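Local coordinates for protein RsfP (Uncultured bacterium, PDB 4GLJ) that probably catalyses the phosphate-dependent cleavage of methylthioadenosine into adenine and methylthioribose 1-phosphate, and binds the dye rhodamine B, at residues L102-K107 / T221-W226; D110-D115 / Q164-A169; Q116-T121 / K168-C173. One frame throughout, in Å; residues are numbered along the deposited sequence.

Contact 1 of 3, residues L102-K107 / T221-W226; sequences LQETLK and TDFDCW. With RHB (N-[9-(2-carboxyphenyl)-6-(diethylamino)-3H-xanthen-3-ylidene]-N-ethylethanaminium), chain C.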
loop_
_atom_site.group_PDB
_atom_site.type_symbol
_atom_site.label_atom_id
_atom_site.label_comp_id
_atom_site.label_asym_id
_atom_site.label_seq_id
_atom_site.Cartn_x
_atom_site.Cartn_y
_atom_site.Cartn_z
ATOM N N LEU A 102 12.297 1.998 17.279
ATOM C CA LEU A 102 10.945 1.965 17.879
ATOM C C LEU A 102 10.957 1.396 19.298
ATOM O O LEU A 102 9.909 1.203 19.900
ATOM C CB LEU A 102 10.035 1.077 16.990
ATOM C CG LEU A 102 9.815 1.555 15.539
ATOM C CD1 LEU A 102 9.187 0.477 14.664
ATOM C CD2 LEU A 102 8.959 2.846 15.553
ATOM N N GLN A 103 12.125 1.196 19.905
ATOM C CA GLN A 103 12.195 0.491 21.181
ATOM C C GLN A 103 13.203 1.244 22.066
ATOM O O GLN A 103 14.320 1.624 21.619
ATOM C CB GLN A 103 12.669 -0.979 20.969
ATOM C CG GLN A 103 11.779 -1.879 20.112
ATOM C CD GLN A 103 10.381 -2.033 20.727
ATOM O OE1 GLN A 103 10.247 -1.928 21.938
ATOM N NE2 GLN A 103 9.332 -2.214 19.891
ATOM N N GLU A 104 12.802 1.464 23.309
ATOM C CA GLU A 104 13.681 2.127 24.310
ATOM C C GLU A 104 15.119 1.622 24.406
ATOM O O GLU A 104 16.091 2.378 24.579
ATOM C CB GLU A 104 13.036 2.032 25.682
ATOM C CG GLU A 104 13.715 2.992 26.627
ATOM C CD GLU A 104 13.782 4.424 26.054
ATOM O OE1 GLU A 104 12.721 4.954 25.582
ATOM O OE2 GLU A 104 14.904 5.009 26.086
ATOM N N THR A 105 15.258 0.314 24.335
ATOM C CA THR A 105 16.574 -0.290 24.496
ATOM C C THR A 105 17.439 -0.228 23.237
ATOM O O THR A 105 18.617 -0.544 23.306
ATOM C CB THR A 105 16.405 -1.755 24.832
ATOM O OG1 THR A 105 15.504 -2.289 23.861
ATOM C CG2 THR A 105 15.837 -1.888 26.261
ATOM N N LEU A 106 16.869 0.140 22.076
ATOM C CA LEU A 106 17.697 0.378 20.867
ATOM C C LEU A 106 17.980 1.869 20.747
ATOM O O LEU A 106 17.084 2.674 20.332
ATOM C CB LEU A 106 17.014 -0.134 19.600
ATOM C CG LEU A 106 16.460 -1.549 19.767
ATOM C CD1 LEU A 106 15.644 -1.948 18.559
ATOM C CD2 LEU A 106 17.584 -2.533 19.945
ATOM N N LYS A 107 19.208 2.256 21.112
ATOM C CA LYS A 107 19.588 3.677 21.218
ATOM C C LYS A 107 20.400 4.197 20.019
ATOM O O LYS A 107 21.094 3.408 19.323
ATOM C CB LYS A 107 20.433 3.904 22.520
ATOM C CG LYS A 107 19.547 3.854 23.736
ATOM C CD LYS A 107 20.318 3.378 24.952
ATOM C CE LYS A 107 19.485 3.542 26.213
ATOM N NZ LYS A 107 18.104 2.976 26.153
ATOM N N THR A 221 19.918 5.753 14.135
ATOM C CA THR A 221 20.280 7.157 14.045
ATOM C C THR A 221 19.442 8.015 14.970
ATOM O O THR A 221 19.811 9.169 15.287
ATOM C CB THR A 221 20.218 7.726 12.626
ATOM O OG1 THR A 221 18.965 7.367 12.033
ATOM C CG2 THR A 221 21.377 7.190 11.783
ATOM N N ASP A 222 18.348 7.478 15.455
ATOM C CA ASP A 222 17.588 8.218 16.456
ATOM C C ASP A 222 16.324 7.411 16.785
ATOM O O ASP A 222 16.087 6.372 16.213
ATOM C CB ASP A 222 17.273 9.679 16.000
ATOM C CG ASP A 222 16.962 10.645 17.193
ATOM O OD1 ASP A 222 16.878 10.172 18.363
ATOM O OD2 ASP A 222 16.773 11.880 16.965
ATOM N N PHE A 223 15.598 7.851 17.793
ATOM C CA PHE A 223 14.302 7.280 18.040
ATOM C C PHE A 223 13.534 7.809 16.841
ATOM O O PHE A 223 13.873 8.875 16.282
ATOM C CB PHE A 223 13.835 7.574 19.476
ATOM C CG PHE A 223 14.683 6.894 20.541
ATOM C CD1 PHE A 223 15.570 7.653 21.359
ATOM C CD2 PHE A 223 14.616 5.474 20.729
ATOM C CE1 PHE A 223 16.351 7.014 22.328
ATOM C CE2 PHE A 223 15.391 4.845 21.697
ATOM C CZ PHE A 223 16.249 5.606 22.503
ATOM N N ASP A 224 12.529 7.049 16.440
ATOM C CA ASP A 224 11.580 7.540 15.496
ATOM C C ASP A 224 10.984 8.647 16.355
ATOM O O ASP A 224 11.415 8.867 17.492
ATOM C CB ASP A 224 10.655 6.428 15.022
ATOM C CG ASP A 224 9.999 6.773 13.726
ATOM O OD1 ASP A 224 10.506 7.588 12.914
ATOM O OD2 ASP A 224 8.860 6.333 13.539
ATOM N N CYS A 225 10.028 9.356 15.760
ATOM C CA CYS A 225 9.222 10.439 16.365
ATOM C C CYS A 225 8.426 10.120 17.657
ATOM O O CYS A 225 7.922 11.051 18.294
ATOM C CB CYS A 225 8.237 10.864 15.273
ATOM S SG CYS A 225 6.962 9.631 14.905
ATOM N N TRP A 226 8.287 8.841 18.029
ATOM C CA TRP A 226 7.606 8.460 19.278
ATOM C C TRP A 226 8.290 9.042 20.511
ATOM O O TRP A 226 7.886 8.782 21.645
ATOM C CB TRP A 226 7.323 6.948 19.317
ATOM C CG TRP A 226 8.521 6.102 19.686
ATOM C CD1 TRP A 226 9.609 5.767 18.884
ATOM C CD2 TRP A 226 8.797 5.457 20.982
ATOM N NE1 TRP A 226 10.512 4.991 19.574
ATOM C CE2 TRP A 226 10.089 4.769 20.832
ATOM C CE3 TRP A 226 8.135 5.392 22.208
ATOM C CZ2 TRP A 226 10.663 4.054 21.866
ATOM C CZ3 TRP A 226 8.727 4.664 23.245
ATOM C CH2 TRP A 226 9.958 4.011 23.075
HETATM O O2 RHB C . 16.604 10.907 14.016
HETATM C C26 RHB C . 17.546 11.665 13.688
HETATM C C19 RHB C . 17.965 11.598 12.244
HETATM C C14 RHB C . 17.131 10.961 11.361
HETATM C C15 RHB C . 17.478 10.878 10.018
HETATM C C16 RHB C . 18.679 11.396 9.548
HETATM C C17 RHB C . 19.538 12.026 10.440
HETATM C C18 RHB C . 19.175 12.114 11.780
HETATM C C9 RHB C . 15.819 10.430 11.802
HETATM C C8 RHB C . 14.991 11.198 12.756
HETATM C C13 RHB C . 15.507 12.387 13.252
HETATM C C12 RHB C . 14.778 13.126 14.168
HETATM C C11 RHB C . 13.525 12.694 14.588
HETATM N N1 RHB C . 12.855 13.530 15.525
HETATM C C35 RHB C . 12.697 14.896 14.982
HETATM C C36 RHB C . 13.669 15.873 15.617
HETATM C C22 RHB C . 11.528 13.020 15.935
HETATM C C23 RHB C . 10.515 14.151 16.003
HETATM C C10 RHB C . 13.002 11.485 14.079
HETATM C C7 RHB C . 13.734 10.717 13.141
HETATM O O1 RHB C . 13.257 9.502 12.618
HETATM C C1 RHB C . 13.989 8.741 11.696
HETATM C C2 RHB C . 15.260 9.171 11.265
HETATM C C6 RHB C . 13.505 7.533 11.163
HETATM C C5 RHB C . 14.320 6.842 10.245
HETATM C C4 RHB C . 15.570 7.274 9.844
HETATM C C3 RHB C . 16.043 8.458 10.359
HETATM N N2 RHB C . 13.870 5.689 9.635
HETATM C C24 RHB C . 12.461 5.995 9.511
HETATM C C25 RHB C . 12.084 5.697 8.089
HETATM C C33 RHB C . 14.307 5.770 8.239
HETATM C C34 RHB C . 15.820 5.657 8.121
HETATM O O3 RHB C . 18.125 12.410 14.527
#
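Phe223 and Trp226 reach across to the loop 102-107 and pack against its backbone; no hydrogen bond joins the two segments. The tight part lies where the type I turn from Gln103 to Leu106 presents its carbonyls to the Phe223 ring. Gln103 O, which also accepts Leu106 N to close the turn, meets the ring edge in plane at 3.4 Å from Phe223 CE2, while Leu106 O approaches the same CE2 obliquely at 3.1 Å. Leu102 O sits over one face of the Trp226 indole, 3.3 Å above its plane and offset toward the rim. At the indole edge lies Glu104 N, 3.7 Å from Trp226 CZ2.

The outer side faces solvent: Glu104 and Lys107 are exposed and their side chains graze the rings, Lys107 CG 3.9 Å from Phe223 CZ. Glu104, its CG anti to the backbone N (chi1 -165°), brings OE1 to 3.8 Å from Trp226 CH2 with the carboxylate turned 61° from the ring. Lys107 NZ donates to Glu104 O over 2.6 Å, whereas its salt bridge to Glu104 OE2 is long.

On another side, residues 221-225 line a rhodamine B pocket, with Asp224 OD1 3.4 Å from the dye's O1 and OD2 hydrogen-bonded to Ser185 OG. The two loops follow the parallel neighbours 92-101 and 213-221. Ser101 O takes Trp226 NE1, helix 182-190 touches Leu102 and Trp226, and helix 237-263 lies against Thr221.

Contact 2 of 3, residues D110-D115 / Q164-A169; sequences DMVIPD and QCHAKA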
loop_
_atom_site.group_PDB
_atom_site.type_symbol
_atom_site.label_atom_id
_atom_site.label_comp_id
_atom_site.label_asym_id
_atom_site.label_seq_id
_atom_site.Cartn_x
_atom_site.Cartn_y
_atom_site.Cartn_z
ATOM N N ASP A 110 23.629 2.651 18.413
ATOM C CA ASP A 110 23.611 1.202 18.452
ATOM C C ASP A 110 23.507 0.699 17.017
ATOM O O ASP A 110 23.029 1.432 16.071
ATOM C CB ASP A 110 22.423 0.656 19.211
ATOM C CG ASP A 110 22.543 0.807 20.728
ATOM O OD1 ASP A 110 23.623 1.213 21.258
ATOM O OD2 ASP A 110 21.478 0.538 21.382
ATOM N N MET A 111 23.923 -0.556 16.840
ATOM C CA MET A 111 23.559 -1.291 15.611
ATOM C C MET A 111 22.619 -2.422 15.925
ATOM O O MET A 111 22.550 -2.888 17.079
ATOM C CB MET A 111 24.800 -1.792 14.888
ATOM C CG MET A 111 25.871 -0.685 14.767
ATOM S SD MET A 111 27.232 -1.225 13.708
ATOM C CE MET A 111 28.405 0.117 13.900
ATOM N N VAL A 112 21.889 -2.825 14.892
ATOM C CA VAL A 112 20.855 -3.794 14.997
ATOM C C VAL A 112 21.016 -4.704 13.777
ATOM O O VAL A 112 21.183 -4.260 12.626
ATOM C CB VAL A 112 19.448 -3.133 15.011
ATOM C CG1 VAL A 112 18.377 -4.214 15.090
ATOM C CG2 VAL A 112 19.308 -2.231 16.259
ATOM N N ILE A 113 20.975 -6.000 14.042
ATOM C CA ILE A 113 21.006 -6.984 12.935
ATOM C C ILE A 113 19.625 -7.677 12.916
ATOM O O ILE A 113 19.382 -8.646 13.643
ATOM C CB ILE A 113 22.109 -8.101 13.163
ATOM C CG1 ILE A 113 23.448 -7.463 13.557
ATOM C CG2 ILE A 113 22.232 -9.028 11.934
ATOM C CD1 ILE A 113 23.907 -6.458 12.559
ATOM N N PRO A 114 18.720 -7.166 12.128
ATOM C CA PRO A 114 17.342 -7.735 12.220
ATOM C C PRO A 114 17.280 -9.139 11.638
ATOM O O PRO A 114 18.174 -9.549 10.846
ATOM C CB PRO A 114 16.521 -6.748 11.362
ATOM C CG PRO A 114 17.539 -6.158 10.403
ATOM C CD PRO A 114 18.777 -5.973 11.282
ATOM N N ASP A 115 16.301 -9.931 12.091
ATOM C CA ASP A 115 16.125 -11.208 11.475
ATOM C C ASP A 115 14.784 -11.203 10.723
ATOM O O ASP A 115 14.516 -12.135 9.958
ATOM C CB ASP A 115 16.201 -12.344 12.525
ATOM C CG ASP A 115 15.074 -12.270 13.563
ATOM O OD1 ASP A 115 14.551 -11.179 13.884
ATOM O OD2 ASP A 115 14.686 -13.323 14.069
ATOM N N GLN A 164 25.909 -0.600 21.464
ATOM C CA GLN A 164 25.981 -2.038 21.448
ATOM C C GLN A 164 25.296 -2.526 20.194
ATOM O O GLN A 164 24.739 -1.713 19.472
ATOM C CB GLN A 164 25.361 -2.637 22.695
ATOM C CG GLN A 164 23.902 -2.360 22.909
ATOM C CD GLN A 164 23.446 -2.870 24.300
ATOM O OE1 GLN A 164 23.709 -4.017 24.655
ATOM N NE2 GLN A 164 22.774 -2.005 25.088
ATOM N N CYS A 165 25.332 -3.833 19.926
ATOM C CA CYS A 165 24.688 -4.398 18.764
ATOM C C CYS A 165 23.600 -5.363 19.257
ATOM O O CYS A 165 23.858 -6.188 20.186
ATOM C CB CYS A 165 25.737 -5.193 17.944
ATOM S SG CYS A 165 25.080 -5.824 16.388
ATOM N N HIS A 166 22.425 -5.304 18.661
ATOM C CA HIS A 166 21.304 -6.130 19.008
ATOM C C HIS A 166 20.966 -7.022 17.868
ATOM O O HIS A 166 20.917 -6.568 16.744
ATOM C CB HIS A 166 20.098 -5.271 19.323
ATOM C CG HIS A 166 20.371 -4.149 20.269
ATOM N ND1 HIS A 166 20.076 -4.209 21.549
ATOM C CD2 HIS A 166 20.910 -2.909 20.061
ATOM C CE1 HIS A 166 20.423 -3.078 22.137
ATOM N NE2 HIS A 166 20.927 -2.284 21.227
ATOM N N ALA A 167 20.725 -8.303 18.103
ATOM C CA ALA A 167 20.277 -9.162 16.973
ATOM C C ALA A 167 18.816 -9.520 17.160
ATOM O O ALA A 167 18.275 -9.244 18.210
ATOM C CB ALA A 167 21.136 -10.427 16.926
ATOM N N LYS A 168 18.208 -10.211 16.208
ATOM C CA LYS A 168 16.846 -10.745 16.319
ATOM C C LYS A 168 15.749 -9.664 16.489
ATOM O O LYS A 168 14.886 -9.760 17.370
ATOM C CB LYS A 168 16.666 -11.780 17.423
ATOM C CG LYS A 168 17.694 -12.915 17.438
ATOM C CD LYS A 168 17.932 -13.543 16.054
ATOM C CE LYS A 168 19.020 -14.634 16.073
ATOM N NZ LYS A 168 19.260 -15.115 17.457
ATOM N N ALA A 169 15.772 -8.704 15.611
ATOM C CA ALA A 169 14.819 -7.577 15.576
ATOM C C ALA A 169 14.010 -7.592 14.263
ATOM O O ALA A 169 14.404 -8.260 13.256
ATOM C CB ALA A 169 15.620 -6.260 15.656
HETATM O O HOH W 1 22.705 0.717 23.933
#
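Parallel beta pairing sets Met111, Val112 and Ile113 beside Cys165, His166 and Ala167, with the two strand axes 14° apart and 4.5 Å at closest approach. The backbone bonds alternate from strand to strand: Met111 N donates to Gln164 O, His166 N to Met111 O, and Ile113 N to His166 O, this last the shortest of the three at 2.8 Å. Beyond Ala167 the pattern falters, for Lys168 N makes a weak bond to Ile113 O, and pairing resumes where Asp115 N donates to Ala169 O.

The strands belong to a beta-alpha-beta crossover whose helix 145-157 lies on the face bearing Ile113, Cys165 and Ala167; Cys165 SG touches Ile113 CG1 there at 3.7 Å. On the other face Val112 CG1 presses against Ala169 CB at 3.5 Å, tighter than usual for two carbons.

The side-chain chemistry gathers at the start of the pair. Asp110 OD1 accepts Gln164 N at 2.9 Å, and OD2 accepts His166 NE2 at 2.9 Å from 60° above the carboxylate plane, though nearly within the imidazole plane. His166 CG lies beside its own backbone N (chi1 -49°), which swings the ring back toward Asp110. An alanine in place of Asp110 removes both carboxylate oxygens, which would probably leave Gln164 N and His166 NE2 without these partners and let the imidazole turn more freely. Asp110 OD2 also receives Lys107 N, and a water accepting from Gln164 NE2 at 3.0 Å donates weakly to it.

Contact 3 of 3, residues Q116-T121 / K168-C173; sequences QMIDMT and KATYVC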
loop_
_atom_site.group_PDB
_atom_site.type_symbol
_atom_site.label_atom_id
_atom_site.label_comp_id
_atom_site.label_asym_id
_atom_site.label_seq_id
_atom_site.Cartn_x
_atom_site.Cartn_y
_atom_site.Cartn_z
ATOM N N GLN A 116 13.941 -10.155 10.911
ATOM C CA GLN A 116 12.650 -10.194 10.233
ATOM C C GLN A 116 12.416 -8.844 9.621
ATOM O O GLN A 116 13.078 -7.848 9.987
ATOM C CB GLN A 116 11.517 -10.564 11.232
ATOM C CG GLN A 116 11.377 -12.102 11.478
ATOM C CD GLN A 116 11.034 -12.833 10.143
ATOM O OE1 GLN A 116 10.346 -12.269 9.316
ATOM N NE2 GLN A 116 11.580 -14.041 9.927
ATOM N N MET A 117 11.393 -8.768 8.777
ATOM C CA MET A 117 11.094 -7.518 8.051
ATOM C C MET A 117 9.619 -7.497 7.785
ATOM O O MET A 117 8.971 -8.585 7.678
ATOM C CB MET A 117 11.766 -7.522 6.691
ATOM C CG MET A 117 13.256 -7.418 6.753
ATOM S SD MET A 117 13.902 -7.525 5.098
ATOM C CE MET A 117 14.023 -5.808 4.639
ATOM N N ILE A 118 9.044 -6.296 7.709
ATOM C CA ILE A 118 7.632 -6.194 7.296
ATOM C C ILE A 118 7.640 -5.131 6.179
ATOM O O ILE A 118 8.172 -4.055 6.385
ATOM C CB ILE A 118 6.758 -5.711 8.470
ATOM C CG1 ILE A 118 6.739 -6.801 9.628
ATOM C CG2 ILE A 118 5.398 -5.316 7.865
ATOM C CD1 ILE A 118 5.972 -6.472 10.894
ATOM N N ASP A 119 7.104 -5.475 4.996
ATOM C CA ASP A 119 7.125 -4.578 3.865
ATOM C C ASP A 119 5.872 -3.727 3.831
ATOM O O ASP A 119 4.812 -4.194 3.421
ATOM C CB ASP A 119 7.252 -5.350 2.566
ATOM C CG ASP A 119 7.460 -4.436 1.363
ATOM O OD1 ASP A 119 7.541 -3.202 1.528
ATOM O OD2 ASP A 119 7.559 -4.983 0.233
ATOM N N MET A 120 5.985 -2.490 4.316
ATOM C CA MET A 120 4.880 -1.512 4.205
ATOM C C MET A 120 5.001 -0.559 3.011
ATOM O O MET A 120 4.203 0.362 2.906
ATOM C CB MET A 120 4.845 -0.628 5.470
ATOM C CG MET A 120 4.555 -1.474 6.717
ATOM S SD MET A 120 3.051 -2.467 6.644
ATOM C CE MET A 120 1.768 -1.289 6.316
ATOM N N THR A 121 5.986 -0.749 2.149
ATOM C CA THR A 121 6.164 0.119 0.988
ATOM C C THR A 121 4.977 -0.055 0.049
ATOM O O THR A 121 4.272 -1.058 0.149
ATOM C CB THR A 121 7.450 -0.136 0.183
ATOM O OG1 THR A 121 7.416 -1.398 -0.508
ATOM C CG2 THR A 121 8.739 -0.013 1.139
ATOM N N LYS A 168 18.208 -10.211 16.208
ATOM C CA LYS A 168 16.846 -10.745 16.319
ATOM C C LYS A 168 15.749 -9.664 16.489
ATOM O O LYS A 168 14.886 -9.760 17.370
ATOM C CB LYS A 168 16.666 -11.780 17.423
ATOM C CG LYS A 168 17.694 -12.915 17.438
ATOM C CD LYS A 168 17.932 -13.543 16.054
ATOM C CE LYS A 168 19.020 -14.634 16.073
ATOM N NZ LYS A 168 19.260 -15.115 17.457
ATOM N N ALA A 169 15.772 -8.704 15.611
ATOM C CA ALA A 169 14.819 -7.577 15.576
ATOM C C ALA A 169 14.010 -7.592 14.263
ATOM O O ALA A 169 14.404 -8.260 13.256
ATOM C CB ALA A 169 15.620 -6.260 15.656
ATOM N N THR A 170 12.864 -6.916 14.285
ATOM C CA THR A 170 12.024 -6.772 13.090
ATOM C C THR A 170 12.120 -5.365 12.504
ATOM O O THR A 170 11.895 -4.397 13.249
ATOM C CB THR A 170 10.560 -7.088 13.411
ATOM O OG1 THR A 170 10.501 -8.463 13.750
ATOM C CG2 THR A 170 9.691 -6.836 12.173
ATOM N N TYR A 171 12.486 -5.261 11.205
ATOM C CA TYR A 171 12.641 -3.984 10.460
ATOM C C TYR A 171 11.346 -3.742 9.721
ATOM O O TYR A 171 10.932 -4.548 8.901
ATOM C CB TYR A 171 13.782 -4.144 9.432
ATOM C CG TYR A 171 14.123 -2.992 8.463
ATOM C CD1 TYR A 171 13.235 -2.592 7.402
ATOM C CD2 TYR A 171 15.377 -2.367 8.516
ATOM C CE1 TYR A 171 13.606 -1.570 6.470
ATOM C CE2 TYR A 171 15.734 -1.371 7.562
ATOM C CZ TYR A 171 14.847 -0.974 6.565
ATOM O OH TYR A 171 15.318 0.001 5.650
ATOM N N VAL A 172 10.698 -2.591 9.979
ATOM C CA VAL A 172 9.506 -2.292 9.171
ATOM C C VAL A 172 9.985 -1.270 8.126
ATOM O O VAL A 172 10.595 -0.274 8.465
ATOM C CB VAL A 172 8.301 -1.772 10.013
ATOM C CG1 VAL A 172 8.694 -0.539 10.796
ATOM C CG2 VAL A 172 7.157 -1.360 9.053
ATOM N N CYS A 173 9.631 -1.512 6.845
ATOM C CA CYS A 173 10.066 -0.662 5.768
ATOM C C CYS A 173 8.860 0.129 5.312
ATOM O O CYS A 173 7.909 -0.466 4.877
ATOM C CB CYS A 173 10.543 -1.487 4.588
ATOM S SG CYS A 173 11.557 -0.446 3.444
#
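In the central sheet, Gln116 to Asp119 run parallel to Thr170 to Cys173 as directly paired strands. Five backbone bonds carry the register. Gln116 N donates to Ala169 O, and Tyr171 N donates to Gln116 O. Ile118 N then donates to Tyr171 O at 2.8 Å and Cys173 N to Ile118 O at 3.0 Å, before Met120 N donates to Cys173 O.

Side chains split between two faces. On one, Thr170 places CG2 anti to its backbone N, which carries the methyl across to Ile118, 3.9 Å from CG1, while Thr170 OG1 stands 3.4 Å from Gln116 CB. This face meets another subunit: Ala183 of that chain packs on Ile118 and Thr170, and its N donates to Gln116 OE1, while Gln116 NE2 donates to Ala140 O of its own chain. On the opposite face, helix 200-209 lies against Met117, and Tyr171 OH is bonded to the backbone N of Thr199 and Asn200, fixing the far end of the ring. A phosphate, probably from the crystallisation liquor though such ions often mark pockets, lies about 4 Å from the Tyr171 side chain.

At the strand end the Thr121 methyl CG2 rests on Cys173 SG at 3.7 Å. Asp119 forms an Asx turn: its OD1 accepts Thr121 N at 3.0 Å on the anti side, 34° out of the carboxylate plane, and Thr121 OG1 at 2.7 Å through the syn lone pair. With OD2 in a salt bridge to Lys205, both carboxylate oxygens are engaged, so rotation about chi2 is likely to be restricted.

Contacts 2 and 3 pair the same strand 111-119 with two strands that follow each other, 165-167 and 169-173; they share Lys168 and Ala169, and touch where Pro114 CB lies 4.2 Å from Tyr171 CB. Contact 3 is the buried one, with a neighbouring subunit over part of it; contact 2 is partly buried and touched by no other chain. Contact 1, also partly buried, lies farthest out, its centre about 20 Å from the centre of the chain, and differs in kind: aromatic rings against loop carbonyls instead of regular backbone bonding. It reaches the other two partly through leucines, Leu106 CD2 packing on the His166 ring and Leu102 CD1 lying 4.0 Å from Val172 CG1.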